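PDB 2OAA: R.MvaI from Kocuria varians, which is a restriction endonuclease of the MvaI/BcnI family, PDDEXK clan, that probably cuts double-stranded DNA with the help of divalent metal ions. Local coordinates for residues E[24-29]-E[180-185]; E[61-66]-E[171-176]; E[9-14]-E[52-57]. All coordinates share one frame; numbering follows the deposited sequence.

Contact 1: E[24-29]-E[180-185]; sequences HETKRK and KYYKYN. With nucleotides of chain B.
Thr26 lies alongside Tyr182, both side chains pointing the same way, and its OG1 meets the ring at the edge, in plane, 3.5 Å from Tyr182 CE2. The backbones are joined as in an antiparallel sheet: short strand 23-25 is laid against strand 179-191 in the mixed sheet of this PDDEXK-clan nuclease. His24 and Tyr182 form a hydrogen-bonded pair, with His24 N to Tyr182 O at 2.8 Å answered by Tyr182 N to His24 O. Glu25 and Tyr181 follow as a non-hydrogen-bonded pair, and Thr26 N closes the ladder on Lys180 O just as the strand gives way to loop. Side chains alternate between faces. On the face it shares with Tyr182, His24 brings CD2 to the edge of the Tyr184 ring, in its plane, 4.0 Å from Tyr184 CD2; its NE2 is held by Val18 O, and the Tyr184 hydroxyl by Ile34 O. On the other face, Glu25 CB packs 3.9 Å from Tyr181 CE1. An extended chain, with CG anti to the backbone N (chi1 -168°), takes the Glu25 carboxylate to a water shared with Tyr181 OH, while Lys179 holds OE2 in a salt bridge. Beyond the sheet, the loop runs along chain B of the DNA: C4' of DG8 sits over the centre of one face of the Arg28 guanidinium, 3.5 Å above its plane, and Glu46 binds NH2. Back at Thr26, a second water links the loop to the strand, donating a hydrogen bond to Thr26 OG1 at 2.8 Å and lying 2.7 Å from Tyr182 OH.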
loop_
_atom_site.group_PDB
_atom_site.type_symbol
_atom_site.label_atom_id
_atom_site.label_comp_id
_atom_site.label_asym_id
_atom_site.label_seq_id
_atom_site.Cartn_x
_atom_site.Cartn_y
_atom_site.Cartn_z
ATOM N N HIS E 24 21.197 10.602 0.262
ATOM C CA HIS E 24 21.624 9.243 0.579
ATOM C C HIS E 24 21.524 8.366 -0.660
ATOM O O HIS E 24 20.452 8.278 -1.258
ATOM C CB HIS E 24 20.708 8.655 1.659
ATOM C CG HIS E 24 20.730 9.403 2.959
ATOM N ND1 HIS E 24 21.769 9.300 3.856
ATOM C CD2 HIS E 24 19.822 10.232 3.524
ATOM C CE1 HIS E 24 21.508 10.046 4.916
ATOM N NE2 HIS E 24 20.334 10.628 4.737
ATOM N N GLU E 25 22.612 7.705 -1.038
ATOM C CA GLU E 25 22.570 6.776 -2.163
ATOM C C GLU E 25 21.637 5.609 -1.865
ATOM O O GLU E 25 21.615 5.088 -0.746
ATOM C CB GLU E 25 23.957 6.250 -2.498
ATOM C CG GLU E 25 23.991 5.527 -3.829
ATOM C CD GLU E 25 25.357 4.981 -4.181
ATOM O OE1 GLU E 25 26.367 5.481 -3.636
ATOM O OE2 GLU E 25 25.405 4.048 -5.010
ATOM N N THR E 26 20.867 5.192 -2.865
ATOM C CA THR E 26 19.955 4.083 -2.650
ATOM C C THR E 26 20.655 2.794 -2.211
ATOM O O THR E 26 21.737 2.444 -2.713
ATOM C CB THR E 26 19.052 3.821 -3.857
ATOM O OG1 THR E 26 18.045 2.873 -3.478
ATOM C CG2 THR E 26 19.841 3.274 -5.056
ATOM N N LYS E 27 20.018 2.107 -1.271
ATOM C CA LYS E 27 20.487 0.806 -0.812
ATOM C C LYS E 27 19.848 -0.366 -1.580
ATOM O O LYS E 27 20.200 -1.535 -1.358
ATOM C CB LYS E 27 20.215 0.673 0.688
ATOM C CG LYS E 27 21.078 1.590 1.534
ATOM C CD LYS E 27 22.541 1.194 1.423
ATOM C CE LYS E 27 23.435 1.973 2.364
ATOM N NZ LYS E 27 24.684 1.199 2.611
ATOM N N ARG E 28 18.888 -0.065 -2.453
ATOM C CA ARG E 28 18.242 -1.106 -3.246
ATOM C C ARG E 28 17.644 -0.470 -4.477
ATOM O O ARG E 28 16.766 0.382 -4.391
ATOM C CB ARG E 28 17.166 -1.845 -2.444
ATOM C CG ARG E 28 16.539 -3.009 -3.187
ATOM C CD ARG E 28 15.742 -3.878 -2.223
ATOM N NE ARG E 28 16.629 -4.685 -1.385
ATOM C CZ ARG E 28 16.250 -5.296 -0.266
ATOM N NH1 ARG E 28 15.008 -5.190 0.185
ATOM N NH2 ARG E 28 17.139 -6.016 0.420
ATOM N N LYS E 29 18.125 -0.881 -5.636
ATOM C CA LYS E 29 17.640 -0.322 -6.889
ATOM C C LYS E 29 16.186 -0.722 -7.068
ATOM O O LYS E 29 15.785 -1.808 -6.660
ATOM C CB LYS E 29 18.505 -0.774 -8.072
ATOM C CG LYS E 29 19.907 -0.178 -8.058
ATOM C CD LYS E 29 20.711 -0.592 -9.288
ATOM C CE LYS E 29 22.068 0.107 -9.327
ATOM N NZ LYS E 29 22.977 -0.459 -10.378
ATOM N N LYS E 180 21.340 6.678 -7.979
ATOM C CA LYS E 180 20.078 7.160 -7.440
ATOM C C LYS E 180 20.249 7.573 -5.976
ATOM O O LYS E 180 20.856 6.837 -5.187
ATOM C CB LYS E 180 19.038 6.039 -7.530
ATOM C CG LYS E 180 17.662 6.398 -6.983
ATOM C CD LYS E 180 16.859 7.196 -7.994
ATOM C CE LYS E 180 15.372 7.047 -7.789
ATOM N NZ LYS E 180 14.628 7.847 -8.814
ATOM N N TYR E 181 19.715 8.745 -5.631
ATOM C CA TYR E 181 19.790 9.295 -4.273
ATOM C C TYR E 181 18.428 9.696 -3.762
ATOM O O TYR E 181 17.557 10.108 -4.534
ATOM C CB TYR E 181 20.701 10.530 -4.224
ATOM C CG TYR E 181 22.121 10.258 -4.646
ATOM C CD1 TYR E 181 23.109 9.997 -3.700
ATOM C CD2 TYR E 181 22.486 10.287 -5.992
ATOM C CE1 TYR E 181 24.418 9.731 -4.086
ATOM C CE2 TYR E 181 23.794 10.033 -6.388
ATOM C CZ TYR E 181 24.753 9.755 -5.431
ATOM O OH TYR E 181 26.051 9.515 -5.838
ATOM N N TYR E 182 18.267 9.588 -2.447
ATOM C CA TYR E 182 17.079 10.084 -1.758
ATOM C C TYR E 182 17.446 11.087 -0.686
ATOM O O TYR E 182 18.483 10.961 -0.037
ATOM C CB TYR E 182 16.304 8.938 -1.117
ATOM C CG TYR E 182 15.825 7.917 -2.111
ATOM C CD1 TYR E 182 14.736 8.189 -2.946
ATOM C CD2 TYR E 182 16.469 6.687 -2.241
ATOM C CE1 TYR E 182 14.282 7.244 -3.894
ATOM C CE2 TYR E 182 16.031 5.748 -3.164
ATOM C CZ TYR E 182 14.940 6.027 -3.991
ATOM O OH TYR E 182 14.501 5.086 -4.907
ATOM N N LYS E 183 16.572 12.068 -0.499
ATOM C CA LYS E 183 16.720 13.041 0.574
ATOM C C LYS E 183 15.388 13.141 1.287
ATOM O O LYS E 183 14.353 13.330 0.641
ATOM C CB LYS E 183 17.124 14.405 0.008
ATOM C CG LYS E 183 17.369 15.456 1.075
ATOM C CD LYS E 183 18.245 16.591 0.543
ATOM C CE LYS E 183 17.455 17.585 -0.263
ATOM N NZ LYS E 183 16.568 18.412 0.615
ATOM N N TYR E 184 15.428 13.001 2.608
ATOM C CA TYR E 184 14.226 12.975 3.430
ATOM C C TYR E 184 14.076 14.337 4.072
ATOM O O TYR E 184 15.009 14.830 4.712
ATOM C CB TYR E 184 14.312 11.835 4.454
ATOM C CG TYR E 184 14.576 10.504 3.758
ATOM C CD1 TYR E 184 13.524 9.734 3.260
ATOM C CD2 TYR E 184 15.870 10.051 3.545
ATOM C CE1 TYR E 184 13.771 8.546 2.579
ATOM C CE2 TYR E 184 16.122 8.865 2.886
ATOM C CZ TYR E 184 15.073 8.115 2.413
ATOM O OH TYR E 184 15.355 6.950 1.751
ATOM N N ASN E 185 12.916 14.956 3.865
ATOM C CA ASN E 185 12.760 16.385 4.165
ATOM C C ASN E 185 11.936 16.757 5.376
ATOM O O ASN E 185 12.227 17.748 6.038
ATOM C CB ASN E 185 12.192 17.107 2.945
ATOM C CG ASN E 185 13.156 17.104 1.765
ATOM O OD1 ASN E 185 14.368 17.277 1.930
ATOM N ND2 ASN E 185 12.615 16.915 0.567
ATOM P P DG B 8 16.185 -6.867 -5.197
ATOM O OP1 DG B 8 17.581 -6.401 -4.983
ATOM O OP2 DG B 8 15.938 -8.089 -6.005
ATOM O "O5'" DG B 8 15.486 -7.026 -3.776
ATOM C "C5'" DG B 8 15.343 -8.288 -3.142
ATOM C "C4'" DG B 8 14.657 -8.105 -1.810
ATOM O "O4'" DG B 8 13.365 -7.486 -1.973
ATOM C "C3'" DG B 8 14.361 -9.382 -1.046
ATOM O "O3'" DG B 8 15.553 -9.820 -0.389
ATOM C "C2'" DG B 8 13.309 -8.908 -0.062
ATOM C "C1'" DG B 8 12.526 -7.879 -0.884
ATOM N N9 DG B 8 11.266 -8.362 -1.442
ATOM C C8 DG B 8 10.954 -8.503 -2.773
ATOM N N7 DG B 8 9.735 -8.925 -2.973
ATOM C C5 DG B 8 9.210 -9.077 -1.698
ATOM C C6 DG B 8 7.921 -9.499 -1.279
ATOM O O6 DG B 8 6.952 -9.826 -1.977
ATOM N N1 DG B 8 7.812 -9.514 0.106
ATOM C C2 DG B 8 8.813 -9.168 0.981
ATOM N N2 DG B 8 8.515 -9.259 2.287
ATOM N N3 DG B 8 10.017 -8.766 0.604
ATOM C C4 DG B 8 10.145 -8.744 -0.739
ATOM P P DG B 7 11.623 -5.892 -9.991
ATOM O OP1 DG B 7 12.839 -6.203 -10.788
ATOM O OP2 DG B 7 10.615 -6.950 -9.751
ATOM O "O5'" DG B 7 12.066 -5.338 -8.566
ATOM C "C5'" DG B 7 13.089 -4.363 -8.440
ATOM C "C4'" DG B 7 13.709 -4.445 -7.066
ATOM O "O4'" DG B 7 12.672 -4.209 -6.079
ATOM C "C3'" DG B 7 14.308 -5.805 -6.709
ATOM O "O3'" DG B 7 15.397 -5.609 -5.808
ATOM C "C2'" DG B 7 13.148 -6.517 -6.036
ATOM C "C1'" DG B 7 12.450 -5.380 -5.298
ATOM N N9 DG B 7 11.007 -5.572 -5.148
ATOM C C8 DG B 7 10.098 -5.867 -6.138
ATOM N N7 DG B 7 8.883 -6.039 -5.685
ATOM C C5 DG B 7 8.991 -5.833 -4.316
ATOM C C6 DG B 7 8.006 -5.910 -3.295
ATOM O O6 DG B 7 6.803 -6.185 -3.402
ATOM N N1 DG B 7 8.544 -5.636 -2.042
ATOM C C2 DG B 7 9.864 -5.333 -1.798
ATOM N N2 DG B 7 10.192 -5.107 -0.516
ATOM N N3 DG B 7 10.793 -5.261 -2.741
ATOM C C4 DG B 7 10.291 -5.525 -3.968
HETATM O O HOH W 1 27.421 8.041 -4.313
HETATM O O HOH W 2 16.133 3.022 -5.554
#

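Contact 2: E[61-66]-E[171-176]; sequences THETAA and AESKIE. With nucleotides of chain A.
Glu63 OE2 is gripped twice: Ser173 OG donates to it at 2.7 Å, coming from above the carboxylate plane (47° out of it), and a water donates at 2.6 Å. The same water accepts from Ser173 N, so one oxygen ties down both the hydroxyl and the backbone of Ser173. This link from the buried Glu63 sits where strands 57-63 and 165-176 run parallel in the mixed sheet of the PDDEXK-type core. Glu63 pairs with Ala171, the bridge being framed by Ala171 N to His62 O and Thr64 N to Ala171 O. The axes of 61-63 and 171-176 are turned 55° from each other, and the extended Glu63 side chain, CG anti to the backbone N (chi1 -177°), reaches across to Ser173. With a leucine here, Ser173 OG and the water would probably lose their common acceptor, leaving the hydroxyl able to turn and the two strands joined by fewer bonds. A second water joins Ala65 N to Ala171 O. Strand 57-63 also holds the DNA backbone of chain A. Thr61 grips OP1 of DG8 with N, 2.9 Å away, and OG1, 2.7 Å away; its OG1 is set between the backbone N and carbonyl carbon, which lets both donors reach one oxygen. His62 NE2 is tied to Ser68 O, and Glu63 N donates to OP1 of DG9 at 2.9 Å.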
loop_
_atom_site.group_PDB
_atom_site.type_symbol
_atom_site.label_atom_id
_atom_site.label_comp_id
_atom_site.label_asym_id
_atom_site.label_seq_id
_atom_site.Cartn_x
_atom_site.Cartn_y
_atom_site.Cartn_z
ATOM N N THR E 61 7.845 6.119 3.960
ATOM C CA THR E 61 8.455 7.156 3.136
ATOM C C THR E 61 7.638 7.384 1.862
ATOM O O THR E 61 6.957 6.475 1.363
ATOM C CB THR E 61 9.910 6.817 2.774
ATOM O OG1 THR E 61 9.941 5.663 1.927
ATOM C CG2 THR E 61 10.721 6.539 4.019
ATOM N N HIS E 62 7.703 8.599 1.334
ATOM C CA HIS E 62 6.901 8.944 0.178
ATOM C C HIS E 62 7.570 10.062 -0.614
ATOM O O HIS E 62 7.804 11.151 -0.093
ATOM C CB HIS E 62 5.499 9.365 0.637
ATOM C CG HIS E 62 4.579 9.696 -0.487
ATOM N ND1 HIS E 62 4.437 10.973 -0.988
ATOM C CD2 HIS E 62 3.747 8.909 -1.210
ATOM C CE1 HIS E 62 3.553 10.957 -1.974
ATOM N NE2 HIS E 62 3.117 9.717 -2.125
ATOM N N GLU E 63 7.877 9.785 -1.877
ATOM C CA GLU E 63 8.496 10.798 -2.731
ATOM C C GLU E 63 7.412 11.753 -3.214
ATOM O O GLU E 63 6.565 11.395 -4.027
ATOM C CB GLU E 63 9.216 10.157 -3.909
ATOM C CG GLU E 63 9.939 11.179 -4.775
ATOM C CD GLU E 63 10.725 10.569 -5.909
ATOM O OE1 GLU E 63 10.888 9.329 -5.957
ATOM O OE2 GLU E 63 11.167 11.352 -6.773
ATOM N N THR E 64 7.448 12.975 -2.689
ATOM C CA THR E 64 6.386 13.948 -2.911
ATOM C C THR E 64 6.094 14.173 -4.379
ATOM O O THR E 64 4.935 14.139 -4.801
ATOM C CB THR E 64 6.753 15.260 -2.223
ATOM O OG1 THR E 64 7.037 14.981 -0.849
ATOM C CG2 THR E 64 5.622 16.275 -2.334
ATOM N N ALA E 65 7.141 14.371 -5.169
ATOM C CA ALA E 65 6.954 14.667 -6.588
ATOM C C ALA E 65 6.366 13.518 -7.399
ATOM O O ALA E 65 5.773 13.760 -8.459
ATOM C CB ALA E 65 8.264 15.146 -7.223
ATOM N N ALA E 66 6.539 12.280 -6.930
ATOM C CA ALA E 66 6.055 11.119 -7.676
ATOM C C ALA E 66 4.549 10.964 -7.512
ATOM O O ALA E 66 3.885 10.378 -8.366
ATOM C CB ALA E 66 6.778 9.854 -7.242
ATOM N N ALA E 171 9.857 12.962 0.917
ATOM C CA ALA E 171 11.209 12.845 0.390
ATOM C C ALA E 171 11.288 13.317 -1.046
ATOM O O ALA E 171 10.273 13.537 -1.717
ATOM C CB ALA E 171 11.665 11.391 0.478
ATOM N N GLU E 172 12.521 13.449 -1.519
ATOM C CA GLU E 172 12.770 13.704 -2.930
ATOM C C GLU E 172 13.854 12.768 -3.405
ATOM O O GLU E 172 14.536 12.139 -2.588
ATOM C CB GLU E 172 13.152 15.156 -3.179
ATOM C CG GLU E 172 14.326 15.641 -2.384
ATOM C CD GLU E 172 14.568 17.114 -2.597
ATOM O OE1 GLU E 172 14.936 17.490 -3.730
ATOM O OE2 GLU E 172 14.394 17.886 -1.638
ATOM N N SER E 173 13.984 12.648 -4.719
ATOM C CA SER E 173 15.009 11.805 -5.326
ATOM C C SER E 173 15.722 12.553 -6.432
ATOM O O SER E 173 15.215 13.546 -6.961
ATOM C CB SER E 173 14.405 10.528 -5.907
ATOM O OG SER E 173 13.743 10.803 -7.137
ATOM N N LYS E 174 16.897 12.043 -6.780
ATOM C CA LYS E 174 17.603 12.495 -7.973
ATOM C C LYS E 174 18.479 11.383 -8.506
ATOM O O LYS E 174 18.824 10.441 -7.791
ATOM C CB LYS E 174 18.458 13.738 -7.697
ATOM C CG LYS E 174 19.696 13.487 -6.847
ATOM C CD LYS E 174 20.521 14.755 -6.710
ATOM C CE LYS E 174 21.686 14.543 -5.771
ATOM N NZ LYS E 174 22.392 15.831 -5.484
ATOM N N ILE E 175 18.823 11.503 -9.782
ATOM C CA ILE E 175 19.826 10.655 -10.400
ATOM C C ILE E 175 20.987 11.571 -10.731
ATOM O O ILE E 175 20.814 12.602 -11.384
ATOM C CB ILE E 175 19.296 9.949 -11.673
ATOM C CG1 ILE E 175 18.216 8.931 -11.287
ATOM C CG2 ILE E 175 20.454 9.275 -12.437
ATOM C CD1 ILE E 175 17.367 8.456 -12.457
ATOM N N GLU E 176 22.161 11.200 -10.246
ATOM C CA GLU E 176 23.353 12.001 -10.447
ATOM C C GLU E 176 24.537 11.075 -10.610
ATOM O O GLU E 176 24.698 10.125 -9.837
ATOM C CB GLU E 176 23.534 12.880 -9.226
ATOM C CG GLU E 176 24.628 13.903 -9.296
ATOM C CD GLU E 176 24.761 14.589 -7.961
ATOM O OE1 GLU E 176 25.288 13.941 -7.028
ATOM O OE2 GLU E 176 24.296 15.741 -7.829
ATOM P P DG A 8 8.189 2.404 2.616
ATOM O OP1 DG A 8 8.870 3.536 3.284
ATOM O OP2 DG A 8 6.741 2.169 2.849
ATOM O "O5'" DG A 8 8.445 2.515 1.056
ATOM C "C5'" DG A 8 7.540 3.193 0.208
ATOM C "C4'" DG A 8 7.815 2.796 -1.219
ATOM O "O4'" DG A 8 7.373 1.452 -1.498
ATOM C "C3'" DG A 8 7.106 3.626 -2.265
ATOM O "O3'" DG A 8 7.736 4.911 -2.318
ATOM C "C2'" DG A 8 7.349 2.765 -3.489
ATOM C "C1'" DG A 8 7.152 1.352 -2.907
ATOM N N9 DG A 8 5.801 0.853 -3.131
ATOM C C8 DG A 8 4.790 0.662 -2.215
ATOM N N7 DG A 8 3.678 0.248 -2.762
ATOM C C5 DG A 8 3.979 0.153 -4.117
ATOM C C6 DG A 8 3.172 -0.239 -5.224
ATOM O O6 DG A 8 1.985 -0.581 -5.235
ATOM N N1 DG A 8 3.889 -0.200 -6.418
ATOM C C2 DG A 8 5.205 0.172 -6.538
ATOM N N2 DG A 8 5.723 0.139 -7.774
ATOM N N3 DG A 8 5.960 0.544 -5.520
ATOM C C4 DG A 8 5.288 0.510 -4.351
ATOM P P DG A 9 7.106 6.082 -3.218
ATOM O OP1 DG A 9 8.050 7.224 -3.138
ATOM O OP2 DG A 9 5.681 6.283 -2.864
ATOM O "O5'" DG A 9 7.148 5.430 -4.661
ATOM C "C5'" DG A 9 7.094 6.208 -5.835
ATOM C "C4'" DG A 9 7.805 5.465 -6.936
ATOM O "O4'" DG A 9 7.225 4.139 -7.029
ATOM C "C3'" DG A 9 7.681 6.082 -8.319
ATOM O "O3'" DG A 9 8.857 5.808 -9.068
ATOM C "C2'" DG A 9 6.484 5.366 -8.914
ATOM C "C1'" DG A 9 6.495 3.995 -8.241
ATOM N N9 DG A 9 5.133 3.581 -7.916
ATOM C C8 DG A 9 4.482 3.674 -6.709
ATOM N N7 DG A 9 3.219 3.345 -6.784
ATOM C C5 DG A 9 3.038 2.989 -8.114
ATOM C C6 DG A 9 1.867 2.582 -8.813
ATOM O O6 DG A 9 0.710 2.477 -8.388
ATOM N N1 DG A 9 2.142 2.303 -10.149
ATOM C C2 DG A 9 3.376 2.417 -10.741
ATOM N N2 DG A 9 3.449 2.085 -12.037
ATOM N N3 DG A 9 4.460 2.822 -10.111
ATOM C C4 DG A 9 4.220 3.090 -8.812
HETATM O O HOH W 3 11.609 13.863 -6.081
HETATM O O HOH W 4 9.781 14.785 -4.189
#

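Contact 3: E[9-14]-E[52-57]; sequences NLLKEA and PDFHDI. With CA (calcium ion), chain G; CA (calcium ion), chain I; nucleotides of chain A.
Phe54 is the knob here: its ring presses on helix 8-19 in a hollow made by Leu10, Leu11 and Ala14. The ring projects from a type II' beta turn, Phe54 to Ile57, that leads from the metal-binding Asp53 into strand 57-63; Pro52 and Asp53 are consistent with the PD of the PDDEXK motif. Leu11 CD1 sits over one face of the ring, 4.3 Å from its centroid and 27° off the normal, a CH-pi contact. Leu10 CB lies at the ring edge, in plane, 4.0 Å from Phe54 CZ, and Ala14 CB approaches CE1 obliquely, its small methyl letting the ring lie close to the helix. The ring even reaches the backbone, with Phe54 CE2 3.6 Å from Leu11 N. Leu11 is shared: with CG anti to the backbone N (chi1 175°), the branch at CG faces the turn, and CD1 covers the phenyl while CD2 meets Ile57 tip to tip, 3.9 Å from CG2. Ile59, Ala167 and Ile248 pack round the same leucine. No hydrogen bond crosses this contact; helix and turn meet through apolar packing and the CH-pi contact. The turn is stiffened from within by Ile57 N to Phe54 O and Phe54 N to Ile57 O, and Asp53 with Phe54 opposite Ile57 makes a classic beta bulge. On its far flank Asp53 bridges the two calcium ions together with OP1 of DT7 in chain A: Asp53 OD1 binds one calcium at 2.3 Å, and Asp53 OD2 the other at 2.3 Å, beside Glu58 OE2 and the carbonyl O of Ile59.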
loop_
_atom_site.group_PDB
_atom_site.type_symbol
_atom_site.label_atom_id
_atom_site.label_comp_id
_atom_site.label_asym_id
_atom_site.label_seq_id
_atom_site.Cartn_x
_atom_site.Cartn_y
_atom_site.Cartn_z
ATOM N N ASN E 9 9.089 11.172 21.009
ATOM C CA ASN E 9 10.333 11.949 21.069
ATOM C C ASN E 9 11.511 11.219 20.423
ATOM O O ASN E 9 12.266 11.804 19.650
ATOM C CB ASN E 9 10.681 12.329 22.512
ATOM C CG ASN E 9 12.014 13.046 22.612
ATOM O OD1 ASN E 9 12.160 14.171 22.129
ATOM N ND2 ASN E 9 13.004 12.390 23.227
ATOM N N LEU E 10 11.662 9.937 20.749
ATOM C CA LEU E 10 12.704 9.117 20.135
ATOM C C LEU E 10 12.542 9.020 18.627
ATOM O O LEU E 10 13.530 9.023 17.886
ATOM C CB LEU E 10 12.716 7.718 20.745
ATOM C CG LEU E 10 13.383 7.576 22.110
ATOM C CD1 LEU E 10 13.068 6.202 22.684
ATOM C CD2 LEU E 10 14.888 7.790 22.008
ATOM N N LEU E 11 11.290 8.914 18.171
ATOM C CA LEU E 11 11.009 8.856 16.753
ATOM C C LEU E 11 11.475 10.135 16.067
ATOM O O LEU E 11 12.153 10.082 15.041
ATOM C CB LEU E 11 9.513 8.658 16.513
ATOM C CG LEU E 11 9.088 8.698 15.044
ATOM C CD1 LEU E 11 9.247 7.343 14.410
ATOM C CD2 LEU E 11 7.652 9.183 14.913
ATOM N N LYS E 12 11.112 11.275 16.649
ATOM C CA LYS E 12 11.502 12.569 16.101
ATOM C C LYS E 12 13.025 12.671 15.983
ATOM O O LYS E 12 13.526 13.131 14.954
ATOM C CB LYS E 12 10.963 13.706 16.960
ATOM C CG LYS E 12 9.485 13.946 16.829
ATOM C CD LYS E 12 9.074 14.913 17.936
ATOM C CE LYS E 12 7.682 15.464 17.755
ATOM N NZ LYS E 12 7.446 16.534 18.767
ATOM N N GLU E 13 13.753 12.223 17.010
ATOM C CA GLU E 13 15.221 12.241 16.973
ATOM C C GLU E 13 15.783 11.342 15.875
ATOM O O GLU E 13 16.725 11.725 15.172
ATOM C CB GLU E 13 15.813 11.862 18.334
ATOM C CG GLU E 13 15.530 12.890 19.413
ATOM C CD GLU E 13 16.052 12.492 20.777
ATOM O OE1 GLU E 13 16.300 11.286 21.009
ATOM O OE2 GLU E 13 16.196 13.395 21.627
ATOM N N ALA E 14 15.193 10.159 15.711
ATOM C CA ALA E 14 15.648 9.209 14.687
ATOM C C ALA E 14 15.420 9.768 13.276
ATOM O O ALA E 14 16.302 9.693 12.413
ATOM C CB ALA E 14 14.952 7.859 14.867
ATOM N N PRO E 52 4.210 -2.513 13.824
ATOM C CA PRO E 52 4.800 -1.210 13.489
ATOM C C PRO E 52 6.328 -1.251 13.397
ATOM O O PRO E 52 6.955 -2.208 13.846
ATOM C CB PRO E 52 4.353 -0.299 14.644
ATOM C CG PRO E 52 3.279 -1.067 15.353
ATOM C CD PRO E 52 3.622 -2.504 15.175
ATOM N N ASP E 53 6.903 -0.210 12.815
ATOM C CA ASP E 53 8.336 -0.178 12.511
ATOM C C ASP E 53 9.212 0.227 13.680
ATOM O O ASP E 53 10.335 -0.268 13.813
ATOM C CB ASP E 53 8.598 0.789 11.368
ATOM C CG ASP E 53 7.924 0.366 10.111
ATOM O OD1 ASP E 53 8.190 -0.768 9.644
ATOM O OD2 ASP E 53 7.119 1.158 9.591
ATOM N N PHE E 54 8.711 1.154 14.484
ATOM C CA PHE E 54 9.491 1.810 15.520
ATOM C C PHE E 54 8.644 1.814 16.779
ATOM O O PHE E 54 7.795 2.694 16.970
ATOM C CB PHE E 54 9.803 3.233 15.068
ATOM C CG PHE E 54 10.770 3.966 15.947
ATOM C CD1 PHE E 54 12.119 3.994 15.629
ATOM C CD2 PHE E 54 10.326 4.672 17.069
ATOM C CE1 PHE E 54 13.021 4.693 16.421
ATOM C CE2 PHE E 54 11.219 5.363 17.871
ATOM C CZ PHE E 54 12.576 5.374 17.540
ATOM N N HIS E 55 8.893 0.836 17.651
ATOM C CA HIS E 55 8.027 0.576 18.800
ATOM C C HIS E 55 6.574 0.476 18.332
ATOM O O HIS E 55 6.251 -0.450 17.589
ATOM C CB HIS E 55 8.247 1.608 19.903
ATOM C CG HIS E 55 9.612 1.539 20.497
ATOM N ND1 HIS E 55 9.963 0.598 21.440
ATOM C CD2 HIS E 55 10.724 2.270 20.257
ATOM C CE1 HIS E 55 11.232 0.767 21.773
ATOM N NE2 HIS E 55 11.718 1.771 21.063
ATOM N N ASP E 56 5.713 1.414 18.719
ATOM C CA ASP E 56 4.299 1.343 18.311
ATOM C C ASP E 56 3.945 2.227 17.123
ATOM O O ASP E 56 2.769 2.372 16.785
ATOM C CB ASP E 56 3.367 1.649 19.495
ATOM C CG ASP E 56 3.685 2.964 20.191
ATOM O OD1 ASP E 56 4.659 3.645 19.815
ATOM O OD2 ASP E 56 2.929 3.308 21.142
ATOM N N ILE E 57 4.968 2.802 16.487
ATOM C CA ILE E 57 4.765 3.761 15.399
ATOM C C ILE E 57 5.156 3.171 14.045
ATOM O O ILE E 57 6.236 2.602 13.898
ATOM C CB ILE E 57 5.562 5.067 15.648
ATOM C CG1 ILE E 57 5.161 5.680 16.997
ATOM C CG2 ILE E 57 5.349 6.063 14.503
ATOM C CD1 ILE E 57 6.228 6.593 17.591
HETATM CA CA CA G . 7.338 -2.704 8.696
HETATM CA CA CA I . 6.652 1.025 7.321
ATOM P P DT A 7 6.117 -2.019 5.719
ATOM O OP1 DT A 7 6.570 -1.192 6.867
ATOM O OP2 DT A 7 4.692 -1.994 5.310
ATOM O "O5'" DT A 7 7.027 -1.693 4.455
ATOM C "C5'" DT A 7 8.435 -1.536 4.607
ATOM C "C4'" DT A 7 9.096 -1.334 3.264
ATOM O "O4'" DT A 7 8.897 -2.471 2.397
ATOM C "C3'" DT A 7 8.567 -0.177 2.440
ATOM O "O3'" DT A 7 8.999 1.070 2.983
ATOM C "C2'" DT A 7 9.176 -0.500 1.093
ATOM C "C1'" DT A 7 8.941 -2.016 1.039
ATOM N N1 DT A 7 7.660 -2.362 0.388
ATOM C C2 DT A 7 7.660 -2.428 -0.984
ATOM O O2 DT A 7 8.662 -2.251 -1.653
ATOM N N3 DT A 7 6.440 -2.702 -1.547
ATOM C C4 DT A 7 5.245 -2.910 -0.891
ATOM O O4 DT A 7 4.224 -3.129 -1.538
ATOM C C5 DT A 7 5.318 -2.840 0.555
ATOM C C7 DT A 7 4.070 -3.049 1.354
ATOM C C6 DT A 7 6.509 -2.584 1.117
HETATM O O HOH W 5 7.868 -3.366 11.068
HETATM O O HOH W 6 7.486 -5.055 8.887
HETATM O O HOH W 7 9.414 -3.230 7.798
HETATM O O HOH W 8 5.085 -2.118 9.474
HETATM O O HOH W 9 5.830 1.226 5.127
#

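In the fold
Contacts 1 and 2 are neighbours in one mixed sheet: their centres are 8 Å apart, and strands 165-176 and 179-191, consecutive in the chain, join them through Tyr181 N and Lys174 O at 2.9 Å. Contact 3 stands apart, its centre 20 Å from that of contact 1 and 22 Å from that of contact 2, yet strand 57-63 leads from its turn directly into contact 2. Of the three, contact 3 alone supplies a calcium ligand, Asp53; the side chains of Tyr184 and His62, in contacts 1 and 2, each lie about 11 Å from a calcium. Contact 2 holds DNA chain A just beyond the metal-bound phosphate, probably the scissile one, while contact 1 touches chain B.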